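Local coordinates for protein 3-dehydroshikimate dehydratase (Pseudomonas putida, PDB 5HMQ) that catalyses the divalent-metal-dependent dehydration of 3-dehydroshikimate to protocatechuate, a common intermediate in the degradation of quinate and shikimate, at residues Arg5-Val10 with Glu21-Ala26; Ala256-Arg261 with Leu455-Leu460. One frame throughout, in Å; residues are numbered along the deposited sequence.

Contact 1 of 2, residues Arg5-Val10 with Glu21-Ala26; sequences RSIATV and EAIAAA
Ile23, on the helix that follows the first strand, sets both branches of its side chain against a single methyl group of Ile7 on that strand. Followed outward from CB, the Ile23 side chain forks at once. Its CG1 lies 3.8 Å from Ile7 CG2, and its other branch, CG2, comes almost as close to that methyl, at 3.9 Å. CD1, the tip of the longer branch, is still 4.0 Å from Ile7 CG2, and it ends 4.3 Å from Thr9 CG2, so one side chain spans two residues of the other segment. The extension of the long branch (chi2 168°) carries the tip on towards Thr9. In Ile7 the longer branch takes another course: CG1 stands opposite the backbone N (chi1 177°), which leaves the short CG2 branch to meet the helix. The two isoleucine side chains run at a slant to each other.

Beta-branched Ile7 is at ease in a strand, whereas Ile23 suits the helix face because its two branches turn a wide apolar surface to that strand. Phe28 touches both isoleucines, and Val31 of strand 30-34 touches Ile23, so the pair belongs to a larger apolar layer. Thr9 serves two purposes: its methyl borders this layer, while OG1 is hydrogen-bonded to Asp37 and to the backbone N of Phe34. Ser6 and Ala8 direct their CB atoms away from the helix, as the alternation of a strand requires.

No hydrogen bond joins the two segments, and the packing is wholly hydrophobic. This is the strand-to-helix interface of the first beta-alpha-beta unit of the xylose isomerase-like TIM barrel, where a strand's outward side chains meet the surrounding ring of helices.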
loop_
_atom_site.group_PDB
_atom_site.type_symbol
_atom_site.label_atom_id
_atom_site.label_comp_id
_atom_site.label_asym_id
_atom_site.label_seq_id
_atom_site.Cartn_x
_atom_site.Cartn_y
_atom_site.Cartn_z
ATOM N N ARG C 5 -16.566 16.372 14.895
ATOM C CA ARG C 5 -15.896 15.759 13.759
ATOM C C ARG C 5 -15.953 14.245 13.896
ATOM O O ARG C 5 -15.493 13.690 14.899
ATOM C CB ARG C 5 -14.450 16.247 13.664
ATOM C CG ARG C 5 -14.343 17.751 13.496
ATOM C CD ARG C 5 -12.907 18.199 13.343
ATOM N NE ARG C 5 -12.791 19.653 13.388
ATOM C CZ ARG C 5 -12.213 20.319 14.383
ATOM N NH1 ARG C 5 -11.688 19.657 15.405
ATOM N NH2 ARG C 5 -12.147 21.642 14.351
ATOM N N SER C 6 -16.508 13.576 12.892
ATOM C CA SER C 6 -16.642 12.129 12.922
ATOM C C SER C 6 -16.103 11.547 11.618
ATOM O O SER C 6 -15.787 12.269 10.664
ATOM C CB SER C 6 -18.110 11.706 13.144
ATOM O OG SER C 6 -18.974 12.343 12.226
ATOM N N ILE C 7 -15.976 10.226 11.587
ATOM C CA ILE C 7 -15.563 9.507 10.387
ATOM C C ILE C 7 -16.218 8.133 10.406
ATOM O O ILE C 7 -16.312 7.491 11.455
ATOM C CB ILE C 7 -14.023 9.412 10.291
ATOM C CG1 ILE C 7 -13.603 8.579 9.069
ATOM C CG2 ILE C 7 -13.433 8.850 11.571
ATOM C CD1 ILE C 7 -12.104 8.594 8.817
ATOM N N ALA C 8 -16.696 7.693 9.243
ATOM C CA ALA C 8 -17.305 6.371 9.146
ATOM C C ALA C 8 -16.235 5.285 9.215
ATOM O O ALA C 8 -15.141 5.431 8.663
ATOM C CB ALA C 8 -18.108 6.239 7.853
ATOM N N THR C 9 -16.557 4.190 9.908
ATOM C CA THR C 9 -15.596 3.099 10.054
ATOM C C THR C 9 -15.256 2.458 8.716
ATOM O O THR C 9 -14.178 1.873 8.565
ATOM C CB THR C 9 -16.128 2.042 11.022
ATOM O OG1 THR C 9 -17.442 1.641 10.619
ATOM C CG2 THR C 9 -16.164 2.575 12.437
ATOM N N VAL C 10 -16.158 2.546 7.736
ATOM C CA VAL C 10 -15.880 2.000 6.414
ATOM C C VAL C 10 -14.727 2.731 5.732
ATOM O O VAL C 10 -14.169 2.227 4.752
ATOM C CB VAL C 10 -17.161 2.031 5.550
ATOM C CG1 VAL C 10 -17.446 3.439 5.052
ATOM C CG2 VAL C 10 -17.063 1.038 4.396
ATOM N N GLU C 21 -9.894 2.873 18.147
ATOM C CA GLU C 21 -8.732 3.464 18.804
ATOM C C GLU C 21 -8.020 4.451 17.892
ATOM O O GLU C 21 -7.613 5.526 18.340
ATOM C CB GLU C 21 -7.766 2.383 19.293
ATOM C CG GLU C 21 -8.313 1.596 20.470
ATOM C CD GLU C 21 -7.442 0.387 20.808
ATOM O OE1 GLU C 21 -6.347 0.267 20.227
ATOM O OE2 GLU C 21 -7.829 -0.392 21.689
ATOM N N ALA C 22 -7.864 4.111 16.613
ATOM C CA ALA C 22 -7.238 5.043 15.676
ATOM C C ALA C 22 -8.070 6.314 15.518
ATOM O O ALA C 22 -7.523 7.422 15.451
ATOM C CB ALA C 22 -7.026 4.364 14.321
ATOM N N ILE C 23 -9.395 6.169 15.448
ATOM C CA ILE C 23 -10.271 7.330 15.303
ATOM C C ILE C 23 -10.117 8.264 16.498
ATOM O O ILE C 23 -9.993 9.485 16.344
ATOM C CB ILE C 23 -11.731 6.875 15.124
ATOM C CG1 ILE C 23 -11.918 6.204 13.762
ATOM C CG2 ILE C 23 -12.682 8.047 15.272
ATOM C CD1 ILE C 23 -13.231 5.466 13.617
ATOM N N ALA C 24 -10.102 7.701 17.708
ATOM C CA ALA C 24 -9.923 8.520 18.904
ATOM C C ALA C 24 -8.525 9.123 18.960
ATOM O O ALA C 24 -8.368 10.306 19.287
ATOM C CB ALA C 24 -10.204 7.693 20.159
ATOM N N ALA C 25 -7.497 8.323 18.657
ATOM C CA ALA C 25 -6.124 8.815 18.717
ATOM C C ALA C 25 -5.886 9.958 17.737
ATOM O O ALA C 25 -5.046 10.828 17.991
ATOM C CB ALA C 25 -5.144 7.674 18.449
ATOM N N ALA C 26 -6.602 9.971 16.613
ATOM C CA ALA C 26 -6.444 11.030 15.627
ATOM C C ALA C 26 -7.108 12.336 16.046
ATOM O O ALA C 26 -6.867 13.367 15.408
ATOM C CB ALA C 26 -7.004 10.578 14.275
#

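Contact 2 of 2, residues Ala256-Arg261 with Leu455-Leu460; sequences AADGLR and LDSWVL
Ser457 gives its hydroxyl to Asp258 through a hydrogen bond of 2.7 Å from OG to OD2. OG points away from the serine's own amide nitrogen, which brings it across to the aspartate. It meets OD2 on the syn side, 23° out of the carboxylate plane. The other carboxylate oxygen is held by water: water 1 donates to Asp258 OD1 and to Ser457 O, and accepts from Arg261 NH1 at 2.9 Å. Both oxygens of the aspartate are thereby tied, which should limit its rotation.

Arg261 starts out extended and bends at chi3 (-76°). Its CD lies 4.0 Å from Leu460 CG, aliphatic chain against aliphatic chain, while the guanidinium group turns aside to the water and, through NE, to the carbonyl oxygen of Phe384. Arginine thus offers both greasy length and a polar end at a partly exposed edge. Leucine suits the buried side of this packing, and its CD2 reaches over to the backbone, 3.3 Å from Asp258 O.

The axes of segments 256-261 and 455-460 approach to 10.8 Å, 34° from parallel, and side chains and one bridging water span the separation. The contact joins the last helix of the TIM barrel to a helix of the second VOC module.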
loop_
_atom_site.group_PDB
_atom_site.type_symbol
_atom_site.label_atom_id
_atom_site.label_comp_id
_atom_site.label_asym_id
_atom_site.label_seq_id
_atom_site.Cartn_x
_atom_site.Cartn_y
_atom_site.Cartn_z
ATOM N N ALA C 256 -6.603 7.604 9.624
ATOM C CA ALA C 256 -7.390 8.381 10.576
ATOM C C ALA C 256 -6.793 9.766 10.780
ATOM O O ALA C 256 -7.523 10.764 10.838
ATOM C CB ALA C 256 -7.486 7.639 11.909
ATOM N N ALA C 257 -5.463 9.850 10.882
ATOM C CA ALA C 257 -4.816 11.148 11.038
ATOM C C ALA C 257 -5.015 12.013 9.801
ATOM O O ALA C 257 -5.305 13.211 9.914
ATOM C CB ALA C 257 -3.327 10.962 11.333
ATOM N N ASP C 258 -4.870 11.422 8.611
ATOM C CA ASP C 258 -5.130 12.159 7.376
ATOM C C ASP C 258 -6.568 12.653 7.324
ATOM O O ASP C 258 -6.832 13.774 6.871
ATOM C CB ASP C 258 -4.827 11.280 6.161
ATOM C CG ASP C 258 -3.340 11.112 5.912
ATOM O OD1 ASP C 258 -2.540 11.847 6.527
ATOM O OD2 ASP C 258 -2.970 10.245 5.090
ATOM N N GLY C 259 -7.513 11.824 7.771
ATOM C CA GLY C 259 -8.907 12.240 7.782
ATOM C C GLY C 259 -9.138 13.482 8.621
ATOM O O GLY C 259 -9.759 14.448 8.169
ATOM N N LEU C 260 -8.636 13.473 9.859
ATOM C CA LEU C 260 -8.787 14.639 10.720
ATOM C C LEU C 260 -8.089 15.849 10.115
ATOM O O LEU C 260 -8.638 16.958 10.113
ATOM C CB LEU C 260 -8.240 14.329 12.117
ATOM C CG LEU C 260 -8.672 15.189 13.311
ATOM C CD1 LEU C 260 -7.977 16.545 13.341
ATOM C CD2 LEU C 260 -10.185 15.359 13.329
ATOM N N ARG C 261 -6.872 15.653 9.600
ATOM C CA ARG C 261 -6.157 16.735 8.931
ATOM C C ARG C 261 -6.970 17.304 7.772
ATOM O O ARG C 261 -7.015 18.525 7.579
ATOM C CB ARG C 261 -4.794 16.238 8.447
ATOM C CG ARG C 261 -3.997 17.259 7.648
ATOM C CD ARG C 261 -2.633 16.708 7.249
ATOM N NE ARG C 261 -1.701 16.689 8.374
ATOM C CZ ARG C 261 -0.508 16.106 8.346
ATOM N NH1 ARG C 261 -0.094 15.486 7.249
ATOM N NH2 ARG C 261 0.274 16.143 9.417
ATOM N N LEU C 455 0.367 8.567 -2.195
ATOM C CA LEU C 455 0.421 9.840 -2.904
ATOM C C LEU C 455 -0.630 10.818 -2.397
ATOM O O LEU C 455 -0.342 12.005 -2.207
ATOM C CB LEU C 455 0.235 9.624 -4.411
ATOM C CG LEU C 455 0.032 10.880 -5.266
ATOM C CD1 LEU C 455 1.314 11.685 -5.450
ATOM C CD2 LEU C 455 -0.538 10.457 -6.610
ATOM N N ASP C 456 -1.849 10.340 -2.155
ATOM C CA ASP C 456 -2.895 11.218 -1.633
ATOM C C ASP C 456 -2.505 11.797 -0.283
ATOM O O ASP C 456 -2.830 12.950 0.018
ATOM C CB ASP C 456 -4.233 10.468 -1.547
ATOM C CG ASP C 456 -4.829 10.196 -2.917
ATOM O OD1 ASP C 456 -4.468 10.909 -3.880
ATOM O OD2 ASP C 456 -5.688 9.295 -3.026
ATOM N N SER C 457 -1.814 11.012 0.545
ATOM C CA SER C 457 -1.349 11.528 1.829
ATOM C C SER C 457 -0.324 12.639 1.634
ATOM O O SER C 457 -0.352 13.653 2.342
ATOM C CB SER C 457 -0.762 10.392 2.665
ATOM O OG SER C 457 -0.543 10.804 3.998
ATOM N N TRP C 458 0.589 12.471 0.671
ATOM C CA TRP C 458 1.547 13.532 0.365
ATOM C C TRP C 458 0.846 14.769 -0.183
ATOM O O TRP C 458 1.233 15.901 0.132
ATOM C CB TRP C 458 2.596 13.036 -0.630
ATOM C CG TRP C 458 3.724 12.266 -0.016
ATOM C CD1 TRP C 458 3.713 10.958 0.363
ATOM C CD2 TRP C 458 5.041 12.758 0.272
ATOM N NE1 TRP C 458 4.939 10.604 0.876
ATOM C CE2 TRP C 458 5.771 11.692 0.830
ATOM C CE3 TRP C 458 5.671 13.997 0.114
ATOM C CZ2 TRP C 458 7.099 11.826 1.233
ATOM C CZ3 TRP C 458 6.990 14.129 0.513
ATOM C CH2 TRP C 458 7.689 13.050 1.066
ATOM N N VAL C 459 -0.174 14.572 -1.021
ATOM C CA VAL C 459 -0.906 15.703 -1.586
ATOM C C VAL C 459 -1.535 16.533 -0.475
ATOM O O VAL C 459 -1.398 17.761 -0.437
ATOM C CB VAL C 459 -1.964 15.211 -2.590
ATOM C CG1 VAL C 459 -2.896 16.350 -2.979
ATOM C CG2 VAL C 459 -1.295 14.621 -3.823
ATOM N N LEU C 460 -2.231 15.869 0.452
ATOM C CA LEU C 460 -2.845 16.576 1.571
ATOM C C LEU C 460 -1.788 17.205 2.470
ATOM O O LEU C 460 -1.999 18.291 3.023
ATOM C CB LEU C 460 -3.738 15.625 2.366
ATOM C CG LEU C 460 -4.371 16.186 3.637
ATOM C CD1 LEU C 460 -5.170 17.439 3.328
ATOM C CD2 LEU C 460 -5.259 15.138 4.277
HETATM O O HOH W 1 -1.457 14.161 5.025
#

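Overall arrangement
From the N terminus, the chain runs through strand 6-8 into helix 16-25, and contact 1 closes this short loop within the first unit of the barrel. Contact 2 opens only after the last barrel strand, 238-240, on helix 252-276. It closes a far longer loop of 193 residues, which takes in the first VOC module before the chain returns at helix 455-465. The two contacts therefore follow in series, neither enclosing nor crossing the other. In space they adjoin, with centres about 13 Å apart: Ala22 and Ala26 pack on Ala256, and Ala26 also on Leu260. A continuous line of packing thus leads from the barrel strand through two barrel helices to the C-terminal dioxygenase-like domain.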